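Local coordinates for CdiA-CT toxin, Conserved domain protein (Yersinia pseudotuberculosis serotype O:3, PDB 4ZQU) that serves as the toxic C-terminal domain of a contact-dependent growth inhibition protein, probably acting as a nuclease, and is bound by its cognate immunity protein, at residues Lys60-Thr65 and Val116-Thr121; Leu90-Asn95 and Thr102-Ala107; Asp5-Thr10 and Val35-Leu40. All blocks are in the same frame, centred on the assembly; numbering follows the deposited sequence.

Contact 1: Lys60-Thr65 and Val116-Thr121; sequences KNIDVT and VKVTVT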
ATOM      1  N   LYS A  60      -8.778  18.395   1.707  1.00 38.41           N
ATOM      2  CA  LYS A  60      -8.095  17.782   0.581  1.00 42.16           C
ATOM      3  C   LYS A  60      -7.432  16.486   1.028  1.00 43.16           C
ATOM      4  O   LYS A  60      -7.441  15.491   0.307  1.00 46.38           O
ATOM      5  CB  LYS A  60      -7.065  18.746  -0.009  1.00 46.51           C
ATOM      6  CG  LYS A  60      -6.151  18.140  -1.058  1.00 52.02           C
ATOM      7  CD  LYS A  60      -5.549  19.222  -1.941  1.00 55.93           C
ATOM      8  CE  LYS A  60      -4.038  19.286  -1.778  1.00 59.17           C
ATOM      9  NZ  LYS A  60      -3.314  18.903  -3.025  1.00 64.21           N
ATOM     10  N   ASN A  61      -6.872  16.500   2.233  1.00 41.17           N
ATOM     11  CA  ASN A  61      -6.259  15.306   2.795  1.00 40.95           C
ATOM     12  C   ASN A  61      -7.309  14.284   3.211  1.00 40.31           C
ATOM     13  O   ASN A  61      -7.173  13.099   2.919  1.00 42.99           O
ATOM     14  CB  ASN A  61      -5.380  15.664   3.992  1.00 41.21           C
ATOM     15  CG  ASN A  61      -4.622  14.465   4.537  1.00 44.86           C
ATOM     16  OD1 ASN A  61      -5.186  13.620   5.232  1.00 45.27           O
ATOM     17  ND2 ASN A  61      -3.333  14.390   4.227  1.00 46.87           N
ATOM     18  N   ILE A  62      -8.350  14.754   3.894  1.00 38.75           N
ATOM     19  CA  ILE A  62      -9.431  13.893   4.371  1.00 37.43           C
ATOM     20  C   ILE A  62     -10.058  13.070   3.251  1.00 39.71           C
ATOM     21  O   ILE A  62     -10.277  11.868   3.401  1.00 42.80           O
ATOM     22  CB  ILE A  62     -10.540  14.718   5.052  1.00 35.42           C
ATOM     23  CG1 ILE A  62     -10.009  15.377   6.323  1.00 32.39           C
ATOM     24  CG2 ILE A  62     -11.740  13.842   5.380  1.00 35.65           C
ATOM     25  CD1 ILE A  62     -11.030  16.230   7.029  1.00 30.44           C
ATOM     26  N   ASP A  63     -10.340  13.720   2.127  1.00 39.51           N
ATOM     27  CA  ASP A  63     -10.970  13.047   0.997  1.00 41.06           C
ATOM     28  C   ASP A  63     -10.114  11.893   0.483  1.00 42.02           C
ATOM     29  O   ASP A  63     -10.638  10.836   0.144  1.00 43.95           O
ATOM     30  CB  ASP A  63     -11.246  14.041  -0.134  1.00 42.89           C
ATOM     31  CG  ASP A  63     -12.292  15.075   0.241  1.00 43.08           C
ATOM     32  OD1 ASP A  63     -13.204  14.739   1.026  1.00 42.34           O
ATOM     33  OD2 ASP A  63     -12.202  16.221  -0.250  1.00 42.68           O
ATOM     34  N   VAL A  64      -8.802  12.099   0.442  1.00 41.00           N
ATOM     35  CA  VAL A  64      -7.878  11.079  -0.043  1.00 41.40           C
ATOM     36  C   VAL A  64      -7.837   9.877   0.896  1.00 40.75           C
ATOM     37  O   VAL A  64      -7.827   8.729   0.450  1.00 42.56           O
ATOM     38  CB  VAL A  64      -6.454  11.642  -0.207  1.00 41.53           C
ATOM     39  CG1 VAL A  64      -5.516  10.574  -0.739  1.00 42.01           C
ATOM     40  CG2 VAL A  64      -6.468  12.838  -1.136  1.00 42.39           C
ATOM     41  N   THR A  65      -7.815  10.147   2.196  1.00 37.76           N
ATOM     42  CA  THR A  65      -7.823   9.085   3.192  1.00 37.21           C
ATOM     43  C   THR A  65      -9.103   8.265   3.089  1.00 36.85           C
ATOM     44  O   THR A  65      -9.080   7.040   3.203  1.00 37.56           O
ATOM     45  CB  THR A  65      -7.704   9.643   4.624  1.00 36.51           C
ATOM     46  OG1 THR A  65      -8.907  10.339   4.969  1.00 39.63           O
ATOM     47  CG2 THR A  65      -6.529  10.595   4.739  1.00 33.41           C
ATOM     48  N   VAL A 116     -13.443   9.577   9.015  1.00 41.51           N
ATOM     49  CA  VAL A 116     -12.033   9.833   9.295  1.00 37.81           C
ATOM     50  C   VAL A 116     -11.857  10.633  10.583  1.00 35.83           C
ATOM     51  O   VAL A 116     -12.421  11.714  10.732  1.00 34.95           O
ATOM     52  CB  VAL A 116     -11.361  10.592   8.134  1.00 33.91           C
ATOM     53  CG1 VAL A 116      -9.894  10.846   8.439  1.00 31.58           C
ATOM     54  CG2 VAL A 116     -11.512   9.816   6.838  1.00 31.66           C
ATOM     55  N   LYS A 117     -11.074  10.095  11.513  1.00 35.67           N
ATOM     56  CA  LYS A 117     -10.810  10.793  12.764  1.00 34.29           C
ATOM     57  C   LYS A 117      -9.691  11.811  12.591  1.00 31.33           C
ATOM     58  O   LYS A 117      -8.555  11.454  12.310  1.00 30.09           O
ATOM     59  CB  LYS A 117     -10.452   9.805  13.874  1.00 36.72           C
ATOM     60  CG  LYS A 117     -10.101  10.476  15.192  1.00 37.64           C
ATOM     61  CD  LYS A 117     -10.133   9.496  16.353  1.00 41.94           C
ATOM     62  CE  LYS A 117      -9.081   8.412  16.201  1.00 43.65           C
ATOM     63  NZ  LYS A 117      -9.093   7.479  17.364  1.00 47.05           N
ATOM     64  N   VAL A 118     -10.023  13.086  12.752  1.00 32.13           N
ATOM     65  CA  VAL A 118      -9.028  14.146  12.665  1.00 29.39           C
ATOM     66  C   VAL A 118      -8.602  14.569  14.066  1.00 29.62           C
ATOM     67  O   VAL A 118      -9.384  15.161  14.811  1.00 29.78           O
ATOM     68  CB  VAL A 118      -9.562  15.363  11.889  1.00 29.42           C
ATOM     69  CG1 VAL A 118      -8.485  16.434  11.768  1.00 27.19           C
ATOM     70  CG2 VAL A 118     -10.052  14.936  10.515  1.00 30.30           C
ATOM     71  N   THR A 119      -7.359  14.251  14.416  1.00 29.47           N
ATOM     72  CA  THR A 119      -6.821  14.543  15.739  1.00 29.90           C
ATOM     73  C   THR A 119      -5.826  15.694  15.681  1.00 29.98           C
ATOM     74  O   THR A 119      -4.804  15.606  15.001  1.00 30.63           O
ATOM     75  CB  THR A 119      -6.132  13.310  16.346  1.00 30.33           C
ATOM     76  OG1 THR A 119      -7.075  12.236  16.456  1.00 30.55           O
ATOM     77  CG2 THR A 119      -5.573  13.637  17.720  1.00 30.40           C
ATOM     78  N   VAL A 120      -6.122  16.767  16.406  1.00 29.92           N
ATOM     79  CA  VAL A 120      -5.323  17.986  16.335  1.00 28.14           C
ATOM     80  C   VAL A 120      -4.393  18.149  17.534  1.00 30.55           C
ATOM     81  O   VAL A 120      -4.812  18.004  18.682  1.00 32.73           O
ATOM     82  CB  VAL A 120      -6.226  19.229  16.227  1.00 28.95           C
ATOM     83  CG1 VAL A 120      -5.393  20.491  16.129  1.00 30.13           C
ATOM     84  CG2 VAL A 120      -7.133  19.107  15.023  1.00 28.84           C
ATOM     85  N   THR A 121      -3.128  18.454  17.253  1.00 31.13           N
ATOM     86  CA  THR A 121      -2.132  18.691  18.292  1.00 32.62           C
ATOM     87  C   THR A 121      -1.511  20.077  18.143  1.00 34.99           C
ATOM     88  O   THR A 121      -1.026  20.429  17.069  1.00 33.35           O
ATOM     89  CB  THR A 121      -1.007  17.639  18.250  1.00 31.19           C
ATOM     90  OG1 THR A 121      -1.571  16.324  18.313  1.00 31.20           O
ATOM     91  CG2 THR A 121      -0.048  17.836  19.412  1.00 33.04           C
TER
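Thr-65 and Val-116 meet where a polar atom is pressed against a branched apolar side chain. Thr-65 OG1 lies 3.2 Å from Val-116 CG2 and 3.6 Å from Val-116 CG1, so the hydroxyl oxygen faces both methyls of the valine. The approach is tight, and the hydroxyl's polar need is met within its own helix: Thr-65 OG1 donates to Ile-62 O over a short 2.6 Å. The C=O...OG1 angle is 124°, with the donor tilted 23° from the carbonyl plane. The torsion behind it sets OG1 between the backbone N and the carbonyl carbon (chi1 69°), folding the oxygen back onto the preceding turn. Threonine suits a buried helix position of this kind, since the helix can satisfy its hydroxyl locally.

In the restriction-endonuclease-like fold of the PDDEXK clan, helices pack on the faces of a mixed sheet; here helix 53-66 lies against strand 117-122, the outermost strand of the sheet within this chain. Tyr-24 and Lys-86 both hydrogen-bond to the carbonyl oxygen of Thr-65, tying this part of the helix to its surroundings.

The remaining side-chain contacts are apolar. Ile-62 is the longer of the helix side chains involved, and its two branches divide the work. Its CG2 rests 4.3 Å from Val-116 CB, while the extended arm carries CD1 to 3.8 Å from Val-118 CG2, the isoleucine arm lying nearly perpendicular to the valine. Beta-branched Val-118 is at home in a strand. Val-116 and Val-118, two residues apart, both turn toward the helix, while Lys-117 between them reaches the exposed surface.

Contact 2: Leu90-Asn95 and Thr102-Ala107; sequences LAVPVN and TEINRA
The backbone bond from Ala-107 N to Glu-103 O, 3.0 Å long, closes the helical turn that carries Ile-104 toward Leu-90 and Val-92. A second bond, from Arg-106 N to Thr-102 O (3.1 Å), continues the same helical pattern.

Between helix and strand the contact is wholly apolar, and Ile-104 is the one helix residue that makes it. With CG1 anti to the carbonyl carbon (chi1 -68°) and the chain extended beyond it, CD1 is carried forward to 3.7 Å from Val-92 CG1. The two side chains run past one another head to tail. The other branch, CG2, takes up a looser position 4.3 Å from Leu-90 CD2. The nearest alpha carbons, those of Val-92 and Ile-104, are still 9.2 Å apart, a gap that calls for a long branched residue on the helix and for leucine and valine on the strand. Leu-90 and Val-92 alternate with Ala-91, so both point toward the helix.

Elsewhere on the helix, Glu-103 is buried, and its two carboxylate oxygens accept hydrogen bonds from the backbone N atoms of Asn-52 and Tyr-55, fixing it at the beginning of helix 53-66.

Strand 85-92 and helix 98-113 are the first two elements of a beta-alpha-beta unit completed by strand 117-122, whose Val-120 touches Leu-90, Val-92 and Ile-104. Ile-58 of helix 53-66 borders Leu-90 and Ala-107, and Met-45 of helix 42-47 lies against Val-92.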
ATOM      1  N   LEU A  90      -3.022  15.850  12.993  1.00 27.67           N
ATOM      2  CA  LEU A  90      -2.769  17.205  12.517  1.00 26.14           C
ATOM      3  C   LEU A  90      -2.008  18.058  13.523  1.00 23.04           C
ATOM      4  O   LEU A  90      -2.437  18.224  14.663  1.00 23.74           O
ATOM      5  CB  LEU A  90      -4.093  17.888  12.167  1.00 25.32           C
ATOM      6  CG  LEU A  90      -4.008  19.295  11.579  1.00 25.94           C
ATOM      7  CD1 LEU A  90      -3.412  19.257  10.179  1.00 23.96           C
ATOM      8  CD2 LEU A  90      -5.379  19.952  11.568  1.00 28.72           C
ATOM      9  N   ALA A  91      -0.878  18.605  13.087  1.00 22.91           N
ATOM     10  CA  ALA A  91      -0.121  19.546  13.899  1.00 27.91           C
ATOM     11  C   ALA A  91      -0.427  20.977  13.466  1.00 31.28           C
ATOM     12  O   ALA A  91      -0.363  21.300  12.280  1.00 31.97           O
ATOM     13  CB  ALA A  91       1.366  19.262  13.798  1.00 23.43           C
ATOM     14  N   VAL A  92      -0.777  21.827  14.428  1.00 33.84           N
ATOM     15  CA  VAL A  92      -1.032  23.238  14.154  1.00 34.88           C
ATOM     16  C   VAL A  92      -0.208  24.130  15.088  1.00 35.29           C
ATOM     17  O   VAL A  92       0.002  23.792  16.254  1.00 34.33           O
ATOM     18  CB  VAL A  92      -2.536  23.586  14.287  1.00 34.16           C
ATOM     19  CG1 VAL A  92      -3.348  22.855  13.225  1.00 31.24           C
ATOM     20  CG2 VAL A  92      -3.049  23.261  15.680  1.00 35.38           C
ATOM     21  N   PRO A  93       0.273  25.271  14.570  1.00 36.71           N
ATOM     22  CA  PRO A  93       1.155  26.168  15.322  1.00 39.11           C
ATOM     23  C   PRO A  93       0.413  27.096  16.279  1.00 43.74           C
ATOM     24  O   PRO A  93      -0.813  27.052  16.373  1.00 44.01           O
ATOM     25  CB  PRO A  93       1.839  26.971  14.218  1.00 38.80           C
ATOM     26  CG  PRO A  93       0.825  27.039  13.142  1.00 38.32           C
ATOM     27  CD  PRO A  93       0.048  25.752  13.197  1.00 36.59           C
ATOM     28  N   VAL A  94       1.167  27.939  16.974  1.00 48.67           N
ATOM     29  CA  VAL A  94       0.612  28.828  17.987  1.00 50.35           C
ATOM     30  C   VAL A  94      -0.051  30.063  17.385  1.00 51.14           C
ATOM     31  O   VAL A  94      -0.935  30.659  18.000  1.00 51.94           O
ATOM     32  CB  VAL A  94       1.700  29.280  18.980  1.00 51.04           C
ATOM     33  CG1 VAL A  94       2.226  28.088  19.763  1.00 51.05           C
ATOM     34  CG2 VAL A  94       2.834  29.978  18.244  1.00 50.52           C
ATOM     35  N   ASN A  95       0.369  30.441  16.180  1.00 51.38           N
ATOM     36  CA  ASN A  95      -0.174  31.628  15.527  1.00 53.05           C
ATOM     37  C   ASN A  95      -1.480  31.341  14.789  1.00 50.89           C
ATOM     38  O   ASN A  95      -1.937  32.152  13.981  1.00 51.77           O
ATOM     39  CB  ASN A  95       0.851  32.226  14.557  1.00 54.22           C
ATOM     40  CG  ASN A  95       1.129  31.325  13.366  1.00 52.24           C
ATOM     41  OD1 ASN A  95       1.132  30.102  13.487  1.00 50.72           O
ATOM     42  ND2 ASN A  95       1.365  31.931  12.207  1.00 51.49           N
ATOM     43  N   THR A 102     -11.707  27.831  13.474  1.00 31.87           N
ATOM     44  CA  THR A 102     -13.059  27.585  12.995  1.00 33.09           C
ATOM     45  C   THR A 102     -13.035  26.651  11.789  1.00 34.49           C
ATOM     46  O   THR A 102     -13.901  25.787  11.645  1.00 36.07           O
ATOM     47  CB  THR A 102     -13.766  28.898  12.626  1.00 34.19           C
ATOM     48  OG1 THR A 102     -13.826  29.745  13.779  1.00 36.37           O
ATOM     49  CG2 THR A 102     -15.173  28.629  12.136  1.00 37.16           C
ATOM     50  N   GLU A 103     -12.033  26.825  10.931  1.00 34.44           N
ATOM     51  CA  GLU A 103     -11.856  25.959   9.769  1.00 34.47           C
ATOM     52  C   GLU A 103     -11.347  24.589  10.197  1.00 33.35           C
ATOM     53  O   GLU A 103     -11.743  23.565   9.638  1.00 35.44           O
ATOM     54  CB  GLU A 103     -10.890  26.584   8.760  1.00 35.41           C
ATOM     55  CG  GLU A 103     -11.233  28.009   8.359  1.00 38.85           C
ATOM     56  CD  GLU A 103     -10.550  28.434   7.075  1.00 41.38           C
ATOM     57  OE1 GLU A 103     -10.079  27.548   6.332  1.00 39.98           O
ATOM     58  OE2 GLU A 103     -10.478  29.653   6.811  1.00 45.25           O
ATOM     59  N   ILE A 104     -10.465  24.577  11.190  1.00 31.52           N
ATOM     60  CA  ILE A 104      -9.901  23.335  11.703  1.00 28.39           C
ATOM     61  C   ILE A 104     -10.994  22.454  12.289  1.00 28.55           C
ATOM     62  O   ILE A 104     -11.106  21.283  11.942  1.00 31.29           O
ATOM     63  CB  ILE A 104      -8.822  23.606  12.768  1.00 26.92           C
ATOM     64  CG1 ILE A 104      -7.597  24.257  12.117  1.00 26.44           C
ATOM     65  CG2 ILE A 104      -8.425  22.315  13.471  1.00 25.33           C
ATOM     66  CD1 ILE A 104      -6.542  24.704  13.097  1.00 26.18           C
ATOM     67  N   ASN A 105     -11.813  23.030  13.161  1.00 28.11           N
ATOM     68  CA  ASN A 105     -12.894  22.283  13.787  1.00 30.84           C
ATOM     69  C   ASN A 105     -13.948  21.858  12.776  1.00 34.96           C
ATOM     70  O   ASN A 105     -14.610  20.833  12.947  1.00 35.02           O
ATOM     71  CB  ASN A 105     -13.529  23.112  14.899  1.00 28.72           C
ATOM     72  CG  ASN A 105     -12.638  23.226  16.109  1.00 27.80           C
ATOM     73  OD1 ASN A 105     -12.142  22.223  16.620  1.00 33.01           O
ATOM     74  ND2 ASN A 105     -12.412  24.449  16.565  1.00 29.17           N
ATOM     75  N   ARG A 106     -14.096  22.649  11.721  1.00 37.31           N
ATOM     76  CA  ARG A 106     -15.029  22.328  10.648  1.00 40.41           C
ATOM     77  C   ARG A 106     -14.572  21.097   9.880  1.00 36.65           C
ATOM     78  O   ARG A 106     -15.379  20.236   9.530  1.00 39.27           O
ATOM     79  CB  ARG A 106     -15.181  23.512   9.691  1.00 46.51           C
ATOM     80  CG  ARG A 106     -16.623  23.823   9.326  1.00 53.21           C
ATOM     81  CD  ARG A 106     -16.737  25.074   8.462  1.00 59.30           C
ATOM     82  NE  ARG A 106     -15.940  26.195   8.955  1.00 62.04           N
ATOM     83  CZ  ARG A 106     -15.198  26.983   8.181  1.00 64.25           C
ATOM     84  NH1 ARG A 106     -15.140  26.765   6.873  1.00 64.83           N
ATOM     85  NH2 ARG A 106     -14.512  27.986   8.714  1.00 65.12           N
ATOM     86  N   ALA A 107     -13.273  21.032   9.612  1.00 32.93           N
ATOM     87  CA  ALA A 107     -12.684  19.894   8.922  1.00 33.15           C
ATOM     88  C   ALA A 107     -12.707  18.649   9.808  1.00 35.05           C
ATOM     89  O   ALA A 107     -12.842  17.529   9.317  1.00 35.87           O
ATOM     90  CB  ALA A 107     -11.265  20.218   8.493  1.00 31.61           C
TER

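Contact 3: Asp5-Thr10 and Val35-Leu40; sequences DYVGKT and VSAKSL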
ATOM      1  N   ASP A   5       7.773  11.825  12.073  1.00 34.87           N
ATOM      2  CA  ASP A   5       8.553  10.908  12.893  1.00 35.04           C
ATOM      3  C   ASP A   5       8.024  10.853  14.320  1.00 32.42           C
ATOM      4  O   ASP A   5       8.013   9.793  14.950  1.00 31.72           O
ATOM      5  CB  ASP A   5      10.027  11.316  12.887  1.00 38.83           C
ATOM      6  CG  ASP A   5      10.651  11.203  11.512  1.00 42.34           C
ATOM      7  OD1 ASP A   5      11.233  10.141  11.208  1.00 44.31           O
ATOM      8  OD2 ASP A   5      10.550  12.170  10.729  1.00 43.44           O
ATOM      9  N   TYR A   6       7.587  12.003  14.821  1.00 32.75           N
ATOM     10  CA  TYR A   6       7.003  12.100  16.153  1.00 34.15           C
ATOM     11  C   TYR A   6       5.738  11.252  16.265  1.00 35.15           C
ATOM     12  O   TYR A   6       5.488  10.619  17.293  1.00 36.06           O
ATOM     13  CB  TYR A   6       6.695  13.561  16.489  1.00 34.43           C
ATOM     14  CG  TYR A   6       5.968  13.748  17.797  1.00 35.39           C
ATOM     15  CD1 TYR A   6       6.666  13.827  18.993  1.00 37.77           C
ATOM     16  CD2 TYR A   6       4.583  13.848  17.836  1.00 35.28           C
ATOM     17  CE1 TYR A   6       6.004  13.999  20.192  1.00 39.99           C
ATOM     18  CE2 TYR A   6       3.913  14.019  19.031  1.00 36.42           C
ATOM     19  CZ  TYR A   6       4.628  14.093  20.206  1.00 38.81           C
ATOM     20  OH  TYR A   6       3.967  14.264  21.401  1.00 40.51           O
ATOM     21  N   VAL A   7       4.941  11.249  15.202  1.00 34.40           N
ATOM     22  CA  VAL A   7       3.738  10.432  15.142  1.00 32.59           C
ATOM     23  C   VAL A   7       4.091   8.951  15.294  1.00 32.34           C
ATOM     24  O   VAL A   7       3.350   8.184  15.905  1.00 32.73           O
ATOM     25  CB  VAL A   7       2.969  10.666  13.817  1.00 31.24           C
ATOM     26  CG1 VAL A   7       1.843   9.656  13.646  1.00 27.86           C
ATOM     27  CG2 VAL A   7       2.425  12.087  13.769  1.00 30.06           C
ATOM     28  N   GLY A   8       5.242   8.560  14.761  1.00 33.68           N
ATOM     29  CA  GLY A   8       5.683   7.180  14.836  1.00 39.33           C
ATOM     30  C   GLY A   8       6.095   6.704  16.216  1.00 42.96           C
ATOM     31  O   GLY A   8       6.118   5.502  16.481  1.00 44.33           O
ATOM     32  N   LYS A   9       6.422   7.645  17.097  1.00 44.34           N
ATOM     33  CA  LYS A   9       6.867   7.313  18.447  1.00 45.92           C
ATOM     34  C   LYS A   9       5.750   6.682  19.277  1.00 47.59           C
ATOM     35  O   LYS A   9       6.013   5.898  20.189  1.00 49.17           O
ATOM     36  CB  LYS A   9       7.403   8.558  19.143  1.00 46.40           C
ATOM     37  N   THR A  10       4.508   7.022  18.950  1.00 49.90           N
ATOM     38  CA  THR A  10       3.345   6.535  19.688  1.00 55.87           C
ATOM     39  C   THR A  10       2.713   5.319  19.010  1.00 49.57           C
ATOM     40  O   THR A  10       1.656   4.846  19.425  1.00 50.14           O
ATOM     41  CB  THR A  10       2.275   7.643  19.841  1.00 65.43           C
ATOM     42  OG1 THR A  10       1.244   7.208  20.738  1.00 67.08           O
ATOM     43  CG2 THR A  10       1.656   7.984  18.494  1.00 62.69           C
ATOM     44  N   VAL A  35      -2.808   5.804   9.664  1.00 31.60           N
ATOM     45  CA  VAL A  35      -2.603   7.147  10.178  1.00 32.48           C
ATOM     46  C   VAL A  35      -1.962   8.038   9.124  1.00 32.16           C
ATOM     47  O   VAL A  35      -0.955   7.673   8.516  1.00 30.40           O
ATOM     48  CB  VAL A  35      -1.719   7.143  11.440  1.00 34.37           C
ATOM     49  CG1 VAL A  35      -1.431   8.565  11.893  1.00 36.66           C
ATOM     50  CG2 VAL A  35      -2.382   6.353  12.555  1.00 34.76           C
ATOM     51  N   SER A  36      -2.557   9.204   8.903  1.00 33.31           N
ATOM     52  CA  SER A  36      -1.957  10.211   8.039  1.00 32.38           C
ATOM     53  C   SER A  36      -1.440  11.377   8.871  1.00 31.91           C
ATOM     54  O   SER A  36      -2.212  12.053   9.552  1.00 32.33           O
ATOM     55  CB  SER A  36      -2.959  10.708   7.004  1.00 34.19           C
ATOM     56  OG  SER A  36      -2.349  11.659   6.150  1.00 35.99           O
ATOM     57  N   ALA A  37      -0.130  11.602   8.815  1.00 29.67           N
ATOM     58  CA  ALA A  37       0.510  12.666   9.579  1.00 29.42           C
ATOM     59  C   ALA A  37       0.601  13.947   8.764  1.00 33.02           C
ATOM     60  O   ALA A  37       1.434  14.064   7.865  1.00 37.24           O
ATOM     61  CB  ALA A  37       1.898  12.229  10.037  1.00 27.75           C
ATOM     62  N   LYS A  38      -0.261  14.905   9.083  1.00 32.83           N
ATOM     63  CA  LYS A  38      -0.252  16.200   8.416  1.00 34.83           C
ATOM     64  C   LYS A  38       0.219  17.280   9.381  1.00 33.66           C
ATOM     65  O   LYS A  38      -0.135  17.268  10.558  1.00 33.66           O
ATOM     66  CB  LYS A  38      -1.643  16.535   7.868  1.00 40.08           C
ATOM     67  CG  LYS A  38      -1.717  17.856   7.105  1.00 45.48           C
ATOM     68  CD  LYS A  38      -3.113  18.119   6.551  1.00 47.50           C
ATOM     69  CE  LYS A  38      -3.212  19.516   5.953  1.00 50.09           C
ATOM     70  NZ  LYS A  38      -2.279  19.705   4.808  1.00 51.48           N
ATOM     71  N   SER A  39       1.021  18.213   8.883  1.00 34.07           N
ATOM     72  CA  SER A  39       1.554  19.277   9.725  1.00 34.49           C
ATOM     73  C   SER A  39       1.446  20.641   9.061  1.00 36.25           C
ATOM     74  O   SER A  39       1.687  20.787   7.865  1.00 38.09           O
ATOM     75  CB  SER A  39       3.014  18.994  10.083  1.00 34.20           C
ATOM     76  OG  SER A  39       3.553  20.039  10.874  1.00 36.37           O
ATOM     77  N   LEU A  40       1.081  21.640   9.852  1.00 39.14           N
ATOM     78  CA  LEU A  40       1.055  23.020   9.391  1.00 39.02           C
ATOM     79  C   LEU A  40       1.993  23.857  10.244  1.00 39.54           C
ATOM     80  O   LEU A  40       1.783  23.982  11.446  1.00 38.95           O
ATOM     81  CB  LEU A  40      -0.361  23.583   9.457  1.00 38.48           C
ATOM     82  CG  LEU A  40      -1.381  22.920   8.533  1.00 39.20           C
ATOM     83  CD1 LEU A  40      -2.790  23.269   8.966  1.00 37.89           C
ATOM     84  CD2 LEU A  40      -1.141  23.349   7.098  1.00 40.99           C
TER
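The backbones of helix 3-9 and strand 33-39 come closest at Val-7 and Ala-37, whose CA atoms are 6.8 Å apart. This is the N-terminal helix packing on the sheet of the restriction-endonuclease-like fold, on the face opposite helix 53-66. The strand's alternation makes this plain: Val-35 and Ala-37 turn toward helix 3-9, whereas Ser-36 and Lys-38 point away from it, with Lys-38 NZ hydrogen-bonded to Ser-57 OG of helix 53-66.

A single helix residue, Val-7, carries the contact, one methyl to each strand partner. With CG1 anti to the backbone N (chi1 171°), the fork opens along the strand. CG1 reaches Val-35 CG1 at 3.9 Å, and the two valines meet at a slant. CG2 meets Ala-37 CB at 3.8 Å. These are ordinary van der Waals distances, and a compact forked side chain suits a helix lying so near the sheet. Alanine is equally apt at the closest point, because its lone methyl fills the short gap without forcing the backbones apart.

The neighbours extend this small apolar cluster. Tyr-26 of strand 26-27 touches both Val-7 and Val-35, and Trp-3, from the first turn of the same helix, lies against Ala-37 and Ser-39. The polar groups of the strand are held separately from these apolar contacts: Ser-36 OG is hydrogen-bonded to the carbonyl oxygen of Thr-23, and the backbone N of Ala-37 is hydrogen-bonded to Asp-25 OD2.

All three contacts fasten a helix to the same mixed sheet, in which strands 33-39, 85-92 and 117-122 run side by side and parallel. Contact 3 closes first along the chain; contact 1 then spans a long excursion that contains the short-range contact 2. Their centres lie about 11 Å apart (1 and 2), 12 Å (1 and 3) and 15 Å (2 and 3). Helices 53-66 and 98-113 share one face of the sheet, and helix 3-9 takes the other. Probable backbone hydrogen bonds, such as Thr-121 N to Leu-90 O (2.7 Å) and Ala-91 N to Lys-38 O (3.0 Å), join the strands, so that one continuous sheet carries helices on both faces.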